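Local coordinates for uncharacterized protein, DUF633, LMOf2365_1472 (Listeria monocytogenes str. 4b F2365, PDB 3GNL) that is uncharacterized but probably methylates N1 of adenine 22 in tRNA, with S-adenosylmethionine as methyl donor, at residues A26-D31 / N80-I85; D31-P36 / A48-V53; N202-I207 / E223-I228. One frame throughout, in Å; residues are numbered along the deposited sequence.

Overall arrangement
Interactions 1 and 2 lie in the Rossmann-like part of the chain, with centres 7 Å apart. They share Asp31 and both reach the central sheet, where strands 23-28 and 45-52 are neighbours. Interaction 2 belongs to the beta-alpha-beta unit of these strands and helix 34-41. Along the chain it is nested inside the loop closed by interaction 1. Interaction 3 comes later, between helices 187-208 and 215-235. Its centre is about 38 Å from that of interaction 1 and about 40 Å from that of interaction 2, across the centre of the chain. The first two contacts lie in the part of the fold that probably binds the cofactor, and the third joins two C-terminal helices.

Interaction 1 of 3, residues A26-D31 / N80-I85; sequences ADIGSD and NGLAVI
Ile28 lays its CG1-CD1 arm against Leu82, which comes nearly square across it. Leu82 CD2 lies 3.6 Å from Ile28 CD1 and 3.6 Å from Ile28 CG1. The arm is folded at its second torsion (chi2 -64°), which brings CD1 among three apolar side chains. Val84 runs alongside the arm, pointing the other way, with Val84 CG2 3.8 Å from Ile28 CD1. The CD1 methyl of Ile85 is more distant. The other branch of Ile28 rests on backbone: Ile28 CG2 is 3.8 Å from Gly81 O. Further back on the strand, Ala26 CB meets Ile85 CD1 at 3.8 Å.

Strand 23-28 is an inner strand of the sheet and matches the first strand of a class I methyltransferase fold. The loop holding 80-85 follows strand 74-78. In relatives, the turn after the first strand and the loop after the third both border the S-adenosylmethionine site. Here the turn is type II, from Asp27 to Ser30. Ser30 OG donates to Asp27 OD2 over 2.7 Å, from above the carboxylate plane. Lys114 NZ bonds Leu82 O and Ile85 O, and Arg77 NH1 bonds Val84 O. The side-chain contact itself is buried and apolar. This implies that shape and dispersion join strand to loop, while polar bonds to Lys114 and Arg77 hold the loop backbone.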
loop_
_atom_site.group_PDB
_atom_site.type_symbol
_atom_site.label_atom_id
_atom_site.label_comp_id
_atom_site.label_asym_id
_atom_site.label_seq_id
_atom_site.Cartn_x
_atom_site.Cartn_y
_atom_site.Cartn_z
ATOM N N ALA A 26 12.506 2.468 7.040
ATOM C CA ALA A 26 12.405 3.726 6.313
ATOM C C ALA A 26 10.964 3.971 5.905
ATOM O O ALA A 26 10.368 3.127 5.229
ATOM C CB ALA A 26 13.324 3.770 5.102
ATOM N N ASP A 27 10.425 5.113 6.332
ATOM C CA ASP A 27 9.070 5.525 6.037
ATOM C C ASP A 27 9.101 6.614 4.960
ATOM O O ASP A 27 9.419 7.777 5.244
ATOM C CB ASP A 27 8.397 6.038 7.330
ATOM C CG ASP A 27 6.919 6.311 7.161
ATOM O OD1 ASP A 27 6.368 5.884 6.125
ATOM O OD2 ASP A 27 6.306 6.929 8.053
ATOM N N ILE A 28 8.706 6.227 3.756
ATOM C CA ILE A 28 8.801 7.089 2.586
ATOM C C ILE A 28 7.582 7.973 2.460
ATOM O O ILE A 28 6.452 7.457 2.389
ATOM C CB ILE A 28 8.937 6.230 1.360
ATOM C CG1 ILE A 28 10.048 5.204 1.588
ATOM C CG2 ILE A 28 9.142 7.121 0.129
ATOM C CD1 ILE A 28 11.529 5.830 1.785
ATOM N N GLY A 29 7.763 9.282 2.377
ATOM C CA GLY A 29 6.602 10.171 2.429
ATOM C C GLY A 29 5.891 10.086 3.757
ATOM O O GLY A 29 4.637 10.048 3.844
ATOM N N SER A 30 6.673 10.084 4.827
ATOM C CA SER A 30 6.120 9.867 6.170
ATOM C C SER A 30 5.108 10.935 6.550
ATOM O O SER A 30 5.329 12.143 6.317
ATOM C CB SER A 30 7.287 9.952 7.149
ATOM O OG SER A 30 6.857 9.568 8.436
ATOM N N ASP A 31 4.004 10.516 7.150
ATOM C CA ASP A 31 3.001 11.439 7.623
ATOM C C ASP A 31 3.465 12.039 8.949
ATOM O O ASP A 31 3.237 11.419 9.992
ATOM C CB ASP A 31 1.683 10.664 7.787
ATOM C CG ASP A 31 0.514 11.564 8.097
ATOM O OD1 ASP A 31 0.716 12.779 8.356
ATOM O OD2 ASP A 31 -0.622 11.040 8.112
ATOM N N ASN A 80 13.418 12.455 -3.113
ATOM C CA ASN A 80 12.386 11.815 -3.905
ATOM C C ASN A 80 12.410 10.296 -3.720
ATOM O O ASN A 80 13.385 9.626 -4.033
ATOM C CB ASN A 80 12.630 12.173 -5.370
ATOM C CG ASN A 80 11.431 11.880 -6.251
ATOM O OD1 ASN A 80 10.308 11.700 -5.768
ATOM N ND2 ASN A 80 11.670 11.835 -7.569
ATOM N N GLY A 81 11.346 9.729 -3.161
ATOM C CA GLY A 81 11.252 8.276 -3.093
ATOM C C GLY A 81 12.343 7.623 -2.257
ATOM O O GLY A 81 12.593 8.050 -1.137
ATOM N N LEU A 82 12.967 6.583 -2.789
ATOM C CA LEU A 82 14.022 5.855 -2.054
ATOM C C LEU A 82 15.413 6.521 -2.106
ATOM O O LEU A 82 16.352 5.911 -1.594
ATOM C CB LEU A 82 14.113 4.380 -2.450
ATOM C CG LEU A 82 12.806 3.559 -2.451
ATOM C CD1 LEU A 82 13.043 2.098 -2.697
ATOM C CD2 LEU A 82 12.009 3.796 -1.143
ATOM N N ALA A 83 15.495 7.728 -2.676
ATOM C CA ALA A 83 16.739 8.564 -2.692
ATOM C C ALA A 83 17.189 8.880 -1.256
ATOM O O ALA A 83 18.352 9.238 -1.017
ATOM C CB ALA A 83 16.530 9.842 -3.468
ATOM N N VAL A 84 16.289 8.722 -0.294
ATOM C CA VAL A 84 16.640 9.024 1.086
ATOM C C VAL A 84 17.334 7.851 1.773
ATOM O O VAL A 84 17.821 7.997 2.891
ATOM C CB VAL A 84 15.420 9.510 1.920
ATOM C CG1 VAL A 84 14.819 10.796 1.341
ATOM C CG2 VAL A 84 14.358 8.345 2.107
ATOM N N ILE A 85 17.397 6.701 1.118
ATOM C CA ILE A 85 18.004 5.501 1.685
ATOM C C ILE A 85 19.407 5.323 1.127
ATOM O O ILE A 85 19.654 5.566 -0.050
ATOM C CB ILE A 85 17.181 4.217 1.372
ATOM C CG1 ILE A 85 15.824 4.242 2.068
ATOM C CG2 ILE A 85 17.920 2.959 1.804
ATOM C CD1 ILE A 85 14.997 3.003 1.736
#

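Interaction 2 of 3, residues D31-P36 / A48-V53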
loop_
_atom_site.group_PDB
_atom_site.type_symbol
_atom_site.label_atom_id
_atom_site.label_comp_id
_atom_site.label_asym_id
_atom_site.label_seq_id
_atom_site.Cartn_x
_atom_site.Cartn_y
_atom_site.Cartn_z
ATOM N N ASP A 31 4.004 10.516 7.150
ATOM C CA ASP A 31 3.001 11.439 7.623
ATOM C C ASP A 31 3.465 12.039 8.949
ATOM O O ASP A 31 3.237 11.419 9.992
ATOM C CB ASP A 31 1.683 10.664 7.787
ATOM C CG ASP A 31 0.514 11.564 8.097
ATOM O OD1 ASP A 31 0.716 12.779 8.356
ATOM O OD2 ASP A 31 -0.622 11.040 8.112
ATOM N N HIS A 32 4.105 13.221 8.932
ATOM C CA HIS A 32 4.635 13.864 10.148
ATOM C C HIS A 32 5.605 13.024 10.998
ATOM O O HIS A 32 5.897 13.398 12.138
ATOM C CB HIS A 32 3.528 14.397 11.033
ATOM C CG HIS A 32 2.715 15.501 10.411
ATOM N ND1 HIS A 32 1.862 15.291 9.350
ATOM C CD2 HIS A 32 2.608 16.811 10.730
ATOM C CE1 HIS A 32 1.280 16.439 9.020
ATOM N NE2 HIS A 32 1.704 17.371 9.854
ATOM N N ALA A 33 6.159 11.947 10.426
ATOM C CA ALA A 33 6.985 11.009 11.178
ATOM C C ALA A 33 6.196 10.407 12.348
ATOM O O ALA A 33 6.849 9.908 13.281
ATOM C CB ALA A 33 8.264 11.706 11.675
ATOM N N TYR A 34 4.863 10.451 12.326
ATOM C CA TYR A 34 4.083 9.882 13.434
ATOM C C TYR A 34 4.406 8.400 13.589
ATOM O O TYR A 34 4.646 7.915 14.734
ATOM C CB TYR A 34 2.569 9.992 13.209
ATOM C CG TYR A 34 1.973 11.367 13.236
ATOM C CD1 TYR A 34 2.407 12.317 14.148
ATOM C CD2 TYR A 34 0.952 11.699 12.357
ATOM C CE1 TYR A 34 1.823 13.598 14.184
ATOM C CE2 TYR A 34 0.377 12.985 12.368
ATOM C CZ TYR A 34 0.845 13.911 13.290
ATOM O OH TYR A 34 0.287 15.162 13.314
ATOM N N LEU A 35 4.385 7.674 12.474
ATOM C CA LEU A 35 4.642 6.233 12.527
ATOM C C LEU A 35 6.057 5.884 13.014
ATOM O O LEU A 35 6.191 5.058 13.927
ATOM C CB LEU A 35 4.220 5.570 11.202
ATOM C CG LEU A 35 4.513 4.078 11.061
ATOM C CD1 LEU A 35 3.499 3.412 10.107
ATOM C CD2 LEU A 35 5.913 3.759 10.653
ATOM N N PRO A 36 7.109 6.525 12.485
ATOM C CA PRO A 36 8.467 6.299 13.004
ATOM C C PRO A 36 8.563 6.602 14.468
ATOM O O PRO A 36 9.193 5.835 15.215
ATOM C CB PRO A 36 9.305 7.275 12.203
ATOM C CG PRO A 36 8.571 7.406 10.883
ATOM C CD PRO A 36 7.111 7.323 11.247
ATOM N N ALA A 48 14.822 4.760 12.474
ATOM C CA ALA A 48 13.991 5.081 11.313
ATOM C C ALA A 48 14.569 6.206 10.487
ATOM O O ALA A 48 15.112 7.169 11.034
ATOM C CB ALA A 48 12.608 5.462 11.744
ATOM N N ILE A 49 14.404 6.112 9.177
ATOM C CA ILE A 49 14.506 7.253 8.253
ATOM C C ILE A 49 13.075 7.707 7.968
ATOM O O ILE A 49 12.221 6.870 7.628
ATOM C CB ILE A 49 15.155 6.837 6.925
ATOM C CG1 ILE A 49 16.604 6.334 7.166
ATOM C CG2 ILE A 49 15.109 7.974 5.912
ATOM C CD1 ILE A 49 17.211 5.574 5.949
ATOM N N ALA A 50 12.803 8.991 8.140
ATOM C CA ALA A 50 11.547 9.564 7.670
ATOM C C ALA A 50 11.831 10.386 6.423
ATOM O O ALA A 50 12.458 11.452 6.503
ATOM C CB ALA A 50 10.907 10.386 8.760
ATOM N N GLY A 51 11.384 9.897 5.263
ATOM C CA GLY A 51 11.641 10.598 3.987
ATOM C C GLY A 51 10.552 11.583 3.625
ATOM O O GLY A 51 9.386 11.348 3.873
ATOM N N GLU A 52 10.900 12.737 3.053
ATOM C CA GLU A 52 9.924 13.698 2.588
ATOM C C GLU A 52 10.460 14.299 1.315
ATOM O O GLU A 52 11.667 14.399 1.165
ATOM C CB GLU A 52 9.656 14.820 3.609
ATOM C CG GLU A 52 9.282 14.300 5.003
ATOM C CD GLU A 52 7.914 13.721 5.044
ATOM O OE1 GLU A 52 7.163 13.815 4.060
ATOM O OE2 GLU A 52 7.581 13.133 6.109
ATOM N N VAL A 53 9.571 14.685 0.389
ATOM C CA VAL A 53 10.044 15.249 -0.876
ATOM C C VAL A 53 10.009 16.781 -0.935
ATOM O O VAL A 53 10.817 17.375 -1.643
ATOM C CB VAL A 53 9.431 14.514 -2.102
ATOM C CG1 VAL A 53 7.948 14.787 -2.193
ATOM C CG2 VAL A 53 10.117 14.945 -3.397
#
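Positive backbone phi at His32 (55°) and Ala33 (59°) turns the chain so that Ala33 CB comes to 4.2 Å from Ala50 CB. The two residues are the middle of a type I' turn from Asp31 to Tyr34. Tyr34 N closes it on Asp31 O at 3.0 Å. Ala33 is also the N-cap residue of helix 34-41.

In the first turn of the helix, Pro36 lays its ring on the strand. Pro36 CB lies 3.8 Å from Ala48 CB, and Pro36 CG lies 4.3 Å from Ala50 CB. The ring thus bridges two alanines that point the same way from strand 45-52. Small methyls let the start of the helix come close: the CA atoms of Ala33 and Ala50 are 5.9 Å apart, and those of Pro36 and Ala48 are equally near.

One polar side-chain bond lies within the turn. His32 ND1 donates to Asp31 OD1 over 2.9 Å, with an angle of 158° at the hydrogen. The carboxylate oxygen lies nearly in the ring plane of His32. This bond restrains the rotation of the imidazole. His32 CB sits over the centre of the Tyr34 ring, 3.5 Å above its plane.

Asp31 lies in the turn that joins strand 23-28 to helix 34-41. Glu52, at the end of the next strand, holds the position where class I methyltransferases commonly carry an acidic residue for the cofactor ribose. Its side chain also touches Ser30. The contact packs helix 34-41 on the sheet within a beta-alpha-beta crossover. Val65 of helix 55-67 touches Ala33, and helix 10-16 lies against Asp31 and Leu35.

Interaction 3 of 3, residues N202-I207 / E223-I228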
loop_
_atom_site.group_PDB
_atom_site.type_symbol
_atom_site.label_atom_id
_atom_site.label_comp_id
_atom_site.label_asym_id
_atom_site.label_seq_id
_atom_site.Cartn_x
_atom_site.Cartn_y
_atom_site.Cartn_z
ATOM N N ASN A 202 -24.260 -0.809 -12.987
ATOM C CA ASN A 202 -25.048 0.383 -13.308
ATOM C C ASN A 202 -24.472 1.143 -14.499
ATOM O O ASN A 202 -25.220 1.673 -15.341
ATOM C CB ASN A 202 -25.190 1.303 -12.094
ATOM C CG ASN A 202 -26.016 0.685 -10.957
ATOM O OD1 ASN A 202 -26.764 -0.259 -11.158
ATOM N ND2 ASN A 202 -25.881 1.254 -9.772
ATOM N N ILE A 203 -23.138 1.203 -14.595
ATOM C CA ILE A 203 -22.502 1.917 -15.680
ATOM C C ILE A 203 -22.834 1.198 -16.978
ATOM O O ILE A 203 -23.095 1.853 -17.984
ATOM C CB ILE A 203 -20.968 2.014 -15.508
ATOM C CG1 ILE A 203 -20.648 2.883 -14.285
ATOM C CG2 ILE A 203 -20.276 2.635 -16.764
ATOM C CD1 ILE A 203 -19.176 2.762 -13.893
ATOM N N ILE A 204 -22.735 -0.124 -16.991
ATOM C CA ILE A 204 -23.099 -0.843 -18.228
ATOM C C ILE A 204 -24.494 -0.487 -18.706
ATOM O O ILE A 204 -24.675 -0.230 -19.913
ATOM C CB ILE A 204 -22.990 -2.360 -18.057
ATOM C CG1 ILE A 204 -21.511 -2.731 -17.946
ATOM C CG2 ILE A 204 -23.580 -3.085 -19.277
ATOM C CD1 ILE A 204 -21.289 -4.124 -17.498
ATOM N N GLN A 205 -25.441 -0.467 -17.785
ATOM C CA GLN A 205 -26.835 -0.154 -18.155
ATOM C C GLN A 205 -26.915 1.270 -18.729
ATOM O O GLN A 205 -27.496 1.492 -19.796
ATOM C CB GLN A 205 -27.778 -0.404 -16.981
ATOM C CG GLN A 205 -29.164 0.318 -17.140
ATOM C CD GLN A 205 -30.403 -0.529 -16.874
ATOM O OE1 GLN A 205 -31.125 -0.920 -17.815
ATOM N NE2 GLN A 205 -30.694 -0.771 -15.606
ATOM N N THR A 206 -26.240 2.231 -18.099
ATOM C CA THR A 206 -26.249 3.624 -18.553
ATOM C C THR A 206 -25.688 3.734 -19.972
ATOM O O THR A 206 -26.263 4.422 -20.829
ATOM C CB THR A 206 -25.461 4.506 -17.598
ATOM O OG1 THR A 206 -26.156 4.533 -16.352
ATOM C CG2 THR A 206 -25.294 5.902 -18.147
ATOM N N ILE A 207 -24.594 3.032 -20.251
ATOM C CA ILE A 207 -24.010 3.141 -21.578
ATOM C C ILE A 207 -24.884 2.458 -22.632
ATOM O O ILE A 207 -25.066 3.014 -23.728
ATOM C CB ILE A 207 -22.605 2.511 -21.605
ATOM C CG1 ILE A 207 -21.672 3.345 -20.721
ATOM C CG2 ILE A 207 -22.059 2.445 -23.072
ATOM C CD1 ILE A 207 -20.343 2.628 -20.474
ATOM N N GLU A 223 -14.766 -4.538 -20.537
ATOM C CA GLU A 223 -13.923 -4.398 -19.349
ATOM C C GLU A 223 -14.756 -4.476 -18.056
ATOM O O GLU A 223 -14.420 -5.207 -17.129
ATOM C CB GLU A 223 -13.082 -3.122 -19.368
ATOM C CG GLU A 223 -12.327 -2.973 -18.032
ATOM C CD GLU A 223 -11.124 -2.048 -18.069
ATOM O OE1 GLU A 223 -11.296 -0.837 -18.358
ATOM O OE2 GLU A 223 -10.003 -2.536 -17.752
ATOM N N LEU A 224 -15.863 -3.741 -18.010
ATOM C CA LEU A 224 -16.727 -3.769 -16.831
ATOM C C LEU A 224 -17.325 -5.163 -16.599
ATOM O O LEU A 224 -17.438 -5.634 -15.448
ATOM C CB LEU A 224 -17.841 -2.720 -16.965
ATOM C CG LEU A 224 -17.365 -1.275 -16.934
ATOM C CD1 LEU A 224 -18.492 -0.388 -17.479
ATOM C CD2 LEU A 224 -16.975 -0.842 -15.530
ATOM N N GLU A 225 -17.739 -5.855 -17.671
ATOM C CA GLU A 225 -18.233 -7.237 -17.521
ATOM C C GLU A 225 -17.184 -8.159 -16.883
ATOM O O GLU A 225 -17.539 -8.990 -16.050
ATOM C CB GLU A 225 -18.709 -7.832 -18.854
ATOM C CG GLU A 225 -20.027 -7.203 -19.346
ATOM C CD GLU A 225 -20.352 -7.556 -20.805
ATOM O OE1 GLU A 225 -19.431 -7.887 -21.582
ATOM O OE2 GLU A 225 -21.543 -7.472 -21.160
ATOM N N HIS A 226 -15.935 -7.973 -17.288
ATOM C CA HIS A 226 -14.802 -8.775 -16.778
ATOM C C HIS A 226 -14.616 -8.519 -15.285
ATOM O O HIS A 226 -14.463 -9.463 -14.486
ATOM C CB HIS A 226 -13.505 -8.420 -17.527
ATOM C CG HIS A 226 -12.280 -9.158 -17.050
ATOM N ND1 HIS A 226 -12.211 -10.537 -16.970
ATOM C CD2 HIS A 226 -11.050 -8.703 -16.693
ATOM C CE1 HIS A 226 -11.005 -10.898 -16.553
ATOM N NE2 HIS A 226 -10.281 -9.805 -16.383
ATOM N N LYS A 227 -14.653 -7.242 -14.908
ATOM C CA LYS A 227 -14.517 -6.911 -13.506
ATOM C C LYS A 227 -15.662 -7.439 -12.652
ATOM O O LYS A 227 -15.447 -7.975 -11.563
ATOM C CB LYS A 227 -14.365 -5.405 -13.292
ATOM C CG LYS A 227 -13.113 -4.755 -13.918
ATOM C CD LYS A 227 -13.124 -3.293 -13.474
ATOM C CE LYS A 227 -12.539 -2.376 -14.484
ATOM N NZ LYS A 227 -11.230 -1.878 -14.055
ATOM N N ILE A 228 -16.892 -7.321 -13.143
ATOM C CA ILE A 228 -18.034 -7.862 -12.408
ATOM C C ILE A 228 -17.899 -9.400 -12.245
ATOM O O ILE A 228 -18.172 -9.938 -11.185
ATOM C CB ILE A 228 -19.401 -7.500 -13.142
ATOM C CG1 ILE A 228 -19.669 -5.995 -13.118
ATOM C CG2 ILE A 228 -20.567 -8.289 -12.603
ATOM C CD1 ILE A 228 -20.622 -5.602 -14.263
#
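Asn202 O, on the helix that presents Ile203 and Ile204 to Leu224, is gripped by two donors of Thr206. Thr206 N makes the regular helical bond at 3.0 Å. Thr206 OG1 adds a second at 3.2 Å. The two donors come from opposite faces of the carbonyl plane, with the hydroxyl 36° out of it.

The face turned to the other helix is apolar. Ile204 carries most of the contact on its helix. Its CG1-CD1 arm is extended (chi2 168°) and runs alongside Leu224, pointing the other way, with Ile204 CD1 3.8 Å from Leu224 CB. The same methyl meets Ile228 CD1 tip to tip at 3.6 Å.

Helices 187-208 and 215-235 form an antiparallel helical hairpin, consistent with the coiled-coil C-terminal part known in this methyltransferase family. The axes of the two segments come within 10.2 Å, at 156° between their directions.

Ile203 lies nearly square to Leu224, and Ile203 CG2 touches Leu224 CD1 at 3.6 Å. At the exposed edge of the contact, Glu225 adds its aliphatic part: Glu225 CG is 3.8 Å from Ile204 CD1, while its carboxylate end lies beyond the apolar strip. Ile221 of helix 215-235 also touches Ile204. Trp200 packs on Leu224, Lys227 and Ile228, and Phe176 of helix 172-177 touches Lys227.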